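Local coordinates for HMG-CoA Lyase (Bacillus subtilis subsp. subtilis, PDB 1YDO), which belongs to the HMGL-like family of TIM-barrel proteins, its single chain folding into a barrel of parallel strands, at residues 7-19 with 33-47. Residues are numbered along the deposited sequence; the frame is centred on the assembly and turned at random.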
ATOM      1  N   VAL A   7       1.254 -11.635 -15.711  1.00 37.18           N
ATOM      2  CA  VAL A   7       1.117 -10.200 -15.848  1.00 34.61           C
ATOM      3  C   VAL A   7       2.450  -9.550 -16.089  1.00 34.23           C
ATOM      4  O   VAL A   7       3.369  -9.725 -15.303  1.00 34.59           O
ATOM      5  CB  VAL A   7       0.503  -9.592 -14.602  1.00 33.72           C
ATOM      6  CG1 VAL A   7       0.748  -8.098 -14.584  1.00 32.67           C
ATOM      7  CG2 VAL A   7      -0.989  -9.873 -14.586  1.00 35.67           C
ATOM      8  N   THR A   8       2.542  -8.792 -17.177  1.00 32.84           N
ATOM      9  CA  THR A   8       3.775  -8.108 -17.527  1.00 32.73           C
ATOM     10  C   THR A   8       3.906  -6.740 -16.865  1.00 31.37           C
ATOM     11  O   THR A   8       3.059  -5.867 -17.038  1.00 29.29           O
ATOM     12  CB  THR A   8       3.891  -7.943 -19.045  1.00 34.09           C
ATOM     13  OG1 THR A   8       2.583  -7.957 -19.621  1.00 35.43           O
ATOM     14  CG2 THR A   8       4.709  -9.083 -19.638  1.00 36.22           C
ATOM     15  N   ILE A   9       4.984  -6.571 -16.099  1.00 31.22           N
ATOM     16  CA  ILE A   9       5.258  -5.318 -15.413  1.00 30.36           C
ATOM     17  C   ILE A   9       6.408  -4.588 -16.100  1.00 30.45           C
ATOM     18  O   ILE A   9       7.435  -5.186 -16.419  1.00 30.07           O
ATOM     19  CB  ILE A   9       5.667  -5.528 -13.948  1.00 31.05           C
ATOM     20  CG1 ILE A   9       7.042  -6.136 -13.892  1.00 31.19           C
ATOM     21  CG2 ILE A   9       4.679  -6.429 -13.223  1.00 28.15           C
ATOM     22  CD1 ILE A   9       7.719  -5.850 -12.608  1.00 35.33           C
ATOM     23  N   LYS A  10       6.244  -3.282 -16.298  1.00 31.41           N
ATOM     24  CA  LYS A  10       7.264  -2.470 -16.951  1.00 29.65           C
ATOM     25  C   LYS A  10       7.999  -1.529 -15.993  1.00 28.26           C
ATOM     26  O   LYS A  10       7.382  -0.762 -15.269  1.00 28.80           O
ATOM     27  CB  LYS A  10       6.608  -1.683 -18.087  1.00 30.70           C
ATOM     28  CG  LYS A  10       5.871  -2.598 -19.060  1.00 31.87           C
ATOM     29  CD  LYS A  10       5.548  -1.910 -20.373  1.00 33.24           C
ATOM     30  CE  LYS A  10       5.007  -2.905 -21.383  1.00 33.13           C
ATOM     31  NZ  LYS A  10       4.702  -2.235 -22.675  1.00 37.06           N
ATOM     32  N   GLU A  11       9.324  -1.604 -15.999  1.00 27.65           N
ATOM     33  CA  GLU A  11      10.148  -0.761 -15.146  1.00 28.15           C
ATOM     34  C   GLU A  11      10.347   0.619 -15.767  1.00 27.97           C
ATOM     35  O   GLU A  11      10.714   0.719 -16.936  1.00 27.86           O
ATOM     36  CB  GLU A  11      11.518  -1.410 -14.942  1.00 29.09           C
ATOM     37  CG  GLU A  11      12.475  -0.556 -14.140  1.00 30.80           C
ATOM     38  CD  GLU A  11      11.994  -0.323 -12.714  1.00 33.16           C
ATOM     39  OE1 GLU A  11      12.257   0.772 -12.174  1.00 32.67           O
ATOM     40  OE2 GLU A  11      11.367  -1.235 -12.128  1.00 31.98           O
ATOM     41  N   VAL A  12      10.099   1.681 -14.999  1.00 28.22           N
ATOM     42  CA  VAL A  12      10.295   3.047 -15.502  1.00 27.48           C
ATOM     43  C   VAL A  12      11.128   3.864 -14.522  1.00 28.52           C
ATOM     44  O   VAL A  12      11.142   5.094 -14.582  1.00 30.33           O
ATOM     45  CB  VAL A  12       8.959   3.804 -15.741  1.00 27.10           C
ATOM     46  CG1 VAL A  12       8.172   3.126 -16.832  1.00 25.13           C
ATOM     47  CG2 VAL A  12       8.147   3.879 -14.455  1.00 25.05           C
ATOM     48  N   GLY A  13      11.826   3.167 -13.630  1.00 27.61           N
ATOM     49  CA  GLY A  13      12.638   3.838 -12.637  1.00 28.22           C
ATOM     50  C   GLY A  13      13.760   4.692 -13.191  1.00 29.14           C
ATOM     51  O   GLY A  13      13.902   5.878 -12.838  1.00 27.10           O
ATOM     52  N   PRO A  14      14.588   4.116 -14.071  1.00 30.99           N
ATOM     53  CA  PRO A  14      15.693   4.888 -14.641  1.00 31.89           C
ATOM     54  C   PRO A  14      15.224   6.146 -15.354  1.00 33.53           C
ATOM     55  O   PRO A  14      16.019   7.021 -15.671  1.00 36.13           O
ATOM     56  CB  PRO A  14      16.366   3.893 -15.576  1.00 30.38           C
ATOM     57  CG  PRO A  14      15.267   2.985 -15.966  1.00 31.97           C
ATOM     58  CD  PRO A  14      14.513   2.777 -14.677  1.00 30.01           C
ATOM     59  N   ARG A  15      13.928   6.257 -15.598  1.00 35.71           N
ATOM     60  CA  ARG A  15      13.451   7.437 -16.275  1.00 36.82           C
ATOM     61  C   ARG A  15      12.556   8.269 -15.376  1.00 37.51           C
ATOM     62  O   ARG A  15      13.014   9.263 -14.799  1.00 37.17           O
ATOM     63  CB  ARG A  15      12.721   7.050 -17.551  1.00 37.53           C
ATOM     64  CG  ARG A  15      12.413   8.224 -18.439  1.00 38.68           C
ATOM     65  CD  ARG A  15      10.926   8.267 -18.704  1.00 40.98           C
ATOM     66  NE  ARG A  15      10.202   9.147 -17.791  1.00 39.69           N
ATOM     67  CZ  ARG A  15       8.900   9.052 -17.536  1.00 38.50           C
ATOM     68  NH1 ARG A  15       8.169   8.104 -18.112  1.00 36.25           N
ATOM     69  NH2 ARG A  15       8.324   9.919 -16.720  1.00 39.08           N
ATOM     70  N   ASP A  16      11.292   7.861 -15.245  1.00 38.29           N
ATOM     71  CA  ASP A  16      10.317   8.581 -14.404  1.00 38.72           C
ATOM     72  C   ASP A  16      10.814   8.693 -12.962  1.00 37.52           C
ATOM     73  O   ASP A  16      10.463   9.631 -12.246  1.00 36.16           O
ATOM     74  CB  ASP A  16       8.958   7.867 -14.416  1.00 40.25           C
ATOM     75  CG  ASP A  16       7.809   8.783 -13.990  1.00 41.21           C
ATOM     76  OD1 ASP A  16       6.650   8.317 -13.941  1.00 41.17           O
ATOM     77  OD2 ASP A  16       8.065   9.977 -13.708  1.00 44.07           O
ATOM     78  N   GLY A  17      11.645   7.741 -12.554  1.00 36.96           N
ATOM     79  CA  GLY A  17      12.172   7.777 -11.211  1.00 37.13           C
ATOM     80  C   GLY A  17      13.333   8.723 -11.057  1.00 36.69           C
ATOM     81  O   GLY A  17      13.332   9.581 -10.178  1.00 36.86           O
ATOM     82  N   LEU A  18      14.327   8.599 -11.917  1.00 37.78           N
ATOM     83  CA  LEU A  18      15.484   9.476 -11.787  1.00 40.09           C
ATOM     84  C   LEU A  18      15.208  10.949 -12.085  1.00 41.66           C
ATOM     85  O   LEU A  18      15.793  11.826 -11.449  1.00 40.59           O
ATOM     86  CB  LEU A  18      16.629   8.949 -12.651  1.00 38.32           C
ATOM     87  CG  LEU A  18      17.656   8.065 -11.922  1.00 37.71           C
ATOM     88  CD1 LEU A  18      17.061   7.375 -10.708  1.00 36.96           C
ATOM     89  CD2 LEU A  18      18.189   7.048 -12.899  1.00 37.94           C
ATOM     90  N   GLN A  19      14.310  11.223 -13.030  1.00 44.37           N
ATOM     91  CA  GLN A  19      14.006  12.611 -13.361  1.00 47.17           C
ATOM     92  C   GLN A  19      13.140  13.265 -12.306  1.00 48.56           C
ATOM     93  O   GLN A  19      12.862  14.464 -12.377  1.00 49.21           O
ATOM     94  CB  GLN A  19      13.306  12.739 -14.721  1.00 47.14           C
ATOM     95  CG  GLN A  19      11.852  12.312 -14.754  1.00 46.59           C
ATOM     96  CD  GLN A  19      11.145  12.768 -16.020  1.00 46.13           C
ATOM     97  OE1 GLN A  19      10.792  13.931 -16.147  1.00 46.89           O
ATOM     98  NE2 GLN A  19      10.950  11.852 -16.969  1.00 46.50           N
ATOM     99  N   TRP A  33      23.480   0.528 -12.873  1.00 37.54           N
ATOM    100  CA  TRP A  33      22.198   0.158 -12.261  1.00 36.90           C
ATOM    101  C   TRP A  33      21.218  -0.448 -13.247  1.00 37.54           C
ATOM    102  O   TRP A  33      20.480  -1.379 -12.908  1.00 36.25           O
ATOM    103  CB  TRP A  33      21.542   1.371 -11.609  1.00 34.53           C
ATOM    104  CG  TRP A  33      20.275   1.058 -10.912  1.00 30.64           C
ATOM    105  CD1 TRP A  33      20.076   0.106  -9.965  1.00 30.02           C
ATOM    106  CD2 TRP A  33      19.036   1.750 -11.055  1.00 30.90           C
ATOM    107  NE1 TRP A  33      18.782   0.163  -9.501  1.00 29.48           N
ATOM    108  CE2 TRP A  33      18.124   1.160 -10.161  1.00 29.91           C
ATOM    109  CE3 TRP A  33      18.608   2.811 -11.858  1.00 31.44           C
ATOM    110  CZ2 TRP A  33      16.810   1.603 -10.041  1.00 31.73           C
ATOM    111  CZ3 TRP A  33      17.295   3.256 -11.735  1.00 31.59           C
ATOM    112  CH2 TRP A  33      16.414   2.648 -10.837  1.00 32.38           C
ATOM    113  N   ILE A  34      21.202   0.103 -14.458  1.00 37.71           N
ATOM    114  CA  ILE A  34      20.316  -0.377 -15.510  1.00 37.91           C
ATOM    115  C   ILE A  34      20.777  -1.753 -15.957  1.00 38.45           C
ATOM    116  O   ILE A  34      19.974  -2.561 -16.428  1.00 38.19           O
ATOM    117  CB  ILE A  34      20.312   0.588 -16.714  1.00 38.76           C
ATOM    118  CG1 ILE A  34      19.753   1.950 -16.279  1.00 38.73           C
ATOM    119  CG2 ILE A  34      19.463   0.021 -17.847  1.00 38.22           C
ATOM    120  CD1 ILE A  34      19.611   2.962 -17.404  1.00 37.84           C
ATOM    121  N   ASN A  35      22.072  -2.018 -15.798  1.00 37.60           N
ATOM    122  CA  ASN A  35      22.621  -3.312 -16.161  1.00 37.55           C
ATOM    123  C   ASN A  35      22.033  -4.360 -15.238  1.00 36.42           C
ATOM    124  O   ASN A  35      21.560  -5.399 -15.686  1.00 36.57           O
ATOM    125  CB  ASN A  35      24.140  -3.290 -16.049  1.00 39.01           C
ATOM    126  CG  ASN A  35      24.789  -2.620 -17.238  1.00 41.32           C
ATOM    127  OD1 ASN A  35      25.989  -2.349 -17.218  1.00 44.10           O
ATOM    128  ND2 ASN A  35      24.002  -2.358 -18.290  1.00 40.69           N
ATOM    129  N   GLN A  36      22.056  -4.067 -13.947  1.00 35.57           N
ATOM    130  CA  GLN A  36      21.491  -4.972 -12.965  1.00 36.34           C
ATOM    131  C   GLN A  36      20.047  -5.260 -13.378  1.00 36.10           C
ATOM    132  O   GLN A  36      19.633  -6.410 -13.533  1.00 35.11           O
ATOM    133  CB  GLN A  36      21.518  -4.317 -11.588  1.00 37.45           C
ATOM    134  CG  GLN A  36      22.890  -3.811 -11.181  1.00 40.55           C
ATOM    135  CD  GLN A  36      22.879  -3.132  -9.822  1.00 43.30           C
ATOM    136  OE1 GLN A  36      22.193  -3.579  -8.896  1.00 46.12           O
ATOM    137  NE2 GLN A  36      23.656  -2.061  -9.687  1.00 43.34           N
ATOM    138  N   LEU A  37      19.281  -4.196 -13.572  1.00 36.06           N
ATOM    139  CA  LEU A  37      17.898  -4.338 -13.969  1.00 36.31           C
ATOM    140  C   LEU A  37      17.722  -5.261 -15.170  1.00 37.99           C
ATOM    141  O   LEU A  37      16.916  -6.183 -15.121  1.00 37.80           O
ATOM    142  CB  LEU A  37      17.313  -2.966 -14.265  1.00 34.71           C
ATOM    143  CG  LEU A  37      16.574  -2.275 -13.125  1.00 33.49           C
ATOM    144  CD1 LEU A  37      17.213  -2.548 -11.778  1.00 34.00           C
ATOM    145  CD2 LEU A  37      16.553  -0.809 -13.431  1.00 32.63           C
ATOM    146  N   SER A  38      18.481  -5.017 -16.241  1.00 39.55           N
ATOM    147  CA  SER A  38      18.412  -5.834 -17.458  1.00 39.18           C
ATOM    148  C   SER A  38      18.445  -7.319 -17.139  1.00 40.29           C
ATOM    149  O   SER A  38      17.671  -8.094 -17.691  1.00 41.51           O
ATOM    150  CB  SER A  38      19.578  -5.512 -18.391  1.00 38.88           C
ATOM    151  OG  SER A  38      19.567  -4.153 -18.794  1.00 40.23           O
ATOM    152  N   ARG A  39      19.348  -7.727 -16.260  1.00 41.13           N
ATOM    153  CA  ARG A  39      19.421  -9.135 -15.916  1.00 42.65           C
ATOM    154  C   ARG A  39      18.723  -9.401 -14.595  1.00 41.59           C
ATOM    155  O   ARG A  39      19.266 -10.039 -13.697  1.00 41.73           O
ATOM    156  CB  ARG A  39      20.883  -9.603 -15.865  1.00 45.89           C
ATOM    157  CG  ARG A  39      21.767  -8.911 -14.853  1.00 48.58           C
ATOM    158  CD  ARG A  39      23.207  -9.419 -14.996  1.00 53.51           C
ATOM    159  NE  ARG A  39      23.823  -8.994 -16.258  1.00 56.27           N
ATOM    160  CZ  ARG A  39      24.399  -7.810 -16.463  1.00 58.24           C
ATOM    161  NH1 ARG A  39      24.920  -7.528 -17.650  1.00 58.66           N
ATOM    162  NH2 ARG A  39      24.477  -6.916 -15.479  1.00 59.04           N
ATOM    163  N   THR A  40      17.498  -8.911 -14.494  1.00 40.64           N
ATOM    164  CA  THR A  40      16.715  -9.082 -13.291  1.00 38.12           C
ATOM    165  C   THR A  40      15.506  -9.971 -13.587  1.00 37.34           C
ATOM    166  O   THR A  40      14.964 -10.647 -12.707  1.00 37.01           O
ATOM    167  CB  THR A  40      16.253  -7.717 -12.778  1.00 37.44           C
ATOM    168  OG1 THR A  40      16.014  -7.798 -11.372  1.00 39.93           O
ATOM    169  CG2 THR A  40      14.980  -7.283 -13.481  1.00 36.62           C
ATOM    170  N   GLY A  41      15.103  -9.988 -14.848  1.00 36.08           N
ATOM    171  CA  GLY A  41      13.971 -10.798 -15.236  1.00 35.96           C
ATOM    172  C   GLY A  41      12.974  -9.906 -15.934  1.00 35.33           C
ATOM    173  O   GLY A  41      12.143 -10.362 -16.714  1.00 35.40           O
ATOM    174  N   LEU A  42      13.053  -8.617 -15.639  1.00 35.24           N
ATOM    175  CA  LEU A  42      12.163  -7.657 -16.276  1.00 35.12           C
ATOM    176  C   LEU A  42      12.367  -7.782 -17.789  1.00 34.52           C
ATOM    177  O   LEU A  42      13.461  -8.100 -18.242  1.00 34.81           O
ATOM    178  CB  LEU A  42      12.513  -6.239 -15.813  1.00 34.42           C
ATOM    179  CG  LEU A  42      12.064  -5.822 -14.415  1.00 31.91           C
ATOM    180  CD1 LEU A  42      12.817  -4.593 -13.979  1.00 31.55           C
ATOM    181  CD2 LEU A  42      10.562  -5.561 -14.422  1.00 31.77           C
ATOM    182  N   SER A  43      11.316  -7.529 -18.560  1.00 34.65           N
ATOM    183  CA  SER A  43      11.389  -7.623 -20.013  1.00 33.12           C
ATOM    184  C   SER A  43      11.136  -6.271 -20.678  1.00 34.26           C
ATOM    185  O   SER A  43      10.953  -6.202 -21.890  1.00 35.82           O
ATOM    186  CB  SER A  43      10.352  -8.616 -20.531  1.00 30.10           C
ATOM    187  OG  SER A  43       9.055  -8.098 -20.394  1.00 25.21           O
ATOM    188  N   TYR A  44      11.110  -5.202 -19.889  1.00 34.39           N
ATOM    189  CA  TYR A  44      10.863  -3.871 -20.422  1.00 34.19           C
ATOM    190  C   TYR A  44      11.446  -2.836 -19.476  1.00 34.64           C
ATOM    191  O   TYR A  44      11.205  -2.892 -18.278  1.00 35.39           O
ATOM    192  CB  TYR A  44       9.367  -3.667 -20.578  1.00 33.63           C
ATOM    193  CG  TYR A  44       8.986  -2.360 -21.204  1.00 34.74           C
ATOM    194  CD1 TYR A  44       8.996  -1.181 -20.463  1.00 34.50           C
ATOM    195  CD2 TYR A  44       8.549  -2.309 -22.526  1.00 36.10           C
ATOM    196  CE1 TYR A  44       8.569   0.019 -21.019  1.00 36.93           C
ATOM    197  CE2 TYR A  44       8.117  -1.117 -23.092  1.00 37.35           C
ATOM    198  CZ  TYR A  44       8.123   0.046 -22.329  1.00 37.93           C
ATOM    199  OH  TYR A  44       7.645   1.226 -22.859  1.00 39.67           O
ATOM    200  N   ILE A  45      12.210  -1.889 -20.016  1.00 35.13           N
ATOM    201  CA  ILE A  45      12.840  -0.872 -19.190  1.00 34.12           C
ATOM    202  C   ILE A  45      12.999   0.465 -19.899  1.00 35.01           C
ATOM    203  O   ILE A  45      13.694   0.534 -20.905  1.00 36.48           O
ATOM    204  CB  ILE A  45      14.246  -1.296 -18.801  1.00 31.61           C
ATOM    205  CG1 ILE A  45      14.239  -2.667 -18.148  1.00 29.88           C
ATOM    206  CG2 ILE A  45      14.845  -0.260 -17.889  1.00 33.56           C
ATOM    207  CD1 ILE A  45      15.617  -3.101 -17.699  1.00 29.67           C
ATOM    208  N   GLU A  46      12.376   1.527 -19.392  1.00 34.52           N
ATOM    209  CA  GLU A  46      12.575   2.825 -20.020  1.00 34.81           C
ATOM    210  C   GLU A  46      13.920   3.355 -19.538  1.00 35.23           C
ATOM    211  O   GLU A  46      13.991   3.999 -18.498  1.00 36.19           O
ATOM    212  CB  GLU A  46      11.507   3.807 -19.607  1.00 34.27           C
ATOM    213  CG  GLU A  46      10.170   3.501 -20.168  1.00 37.29           C
ATOM    214  CD  GLU A  46       9.238   4.702 -20.099  1.00 40.24           C
ATOM    215  OE1 GLU A  46       8.031   4.546 -20.407  1.00 42.50           O
ATOM    216  OE2 GLU A  46       9.710   5.805 -19.740  1.00 39.16           O
ATOM    217  N   ILE A  47      14.982   3.092 -20.288  1.00 34.98           N
ATOM    218  CA  ILE A  47      16.308   3.531 -19.885  1.00 33.06           C
ATOM    219  C   ILE A  47      16.460   5.029 -19.667  1.00 32.52           C
ATOM    220  O   ILE A  47      17.225   5.448 -18.802  1.00 33.22           O
ATOM    221  CB  ILE A  47      17.352   3.095 -20.904  1.00 33.71           C
ATOM    222  CG1 ILE A  47      17.021   3.700 -22.267  1.00 34.57           C
ATOM    223  CG2 ILE A  47      17.388   1.581 -20.998  1.00 32.88           C
ATOM    224  CD1 ILE A  47      18.078   3.443 -23.313  1.00 34.75           C
TER
HETATM  225  O   HOH W   1       8.762  -8.021 -16.951  1.00 12.23           O
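K10 lies over one face of the Y44 ring. CB starts beside the rim, 3.4 Å from Y44 CD1; CG moves inward between CD1 and CG of the ring; CD sits above its centre, 3.4 Å from the centroid, in a CH-pi contact. CE passes on to the CD2-CE2 side, and NZ ends 4.1 Å from the centroid as an off-centre cation-pi partner, 31° from the ring normal. Lysine suits this place because its extended methylenes cover the aromatic face while the ammonium continues to a salt bridge with E173; the tyrosine hydroxyl goes to E97. The backbones that carry this pair, strands 8-11 and 44-47, run parallel as the first and second strands of the TIM barrel: E11 N donates to Y44 O, and E46 N to E11 O at 3.1 Å. On the other face of the strand, E11 CB packs on L42 CD1, and the bend at chi2 (64°) brings OE1 forward to G13 N and A234 N, while OE2 bonds to T252 OG1. P14 CG lies 3.8 Å from I45 CG2 and P14 CB 3.8 Å from I34 CD1, with W33 crossing the compact ring at about a right angle. Arginine suits position 15 because its two terminal nitrogens serve two carboxylates: R15 NH1 forms a salt bridge to E46 OE2 (3.2 Å), nearly in the guanidinium plane, and NH2 another to D16 OD2.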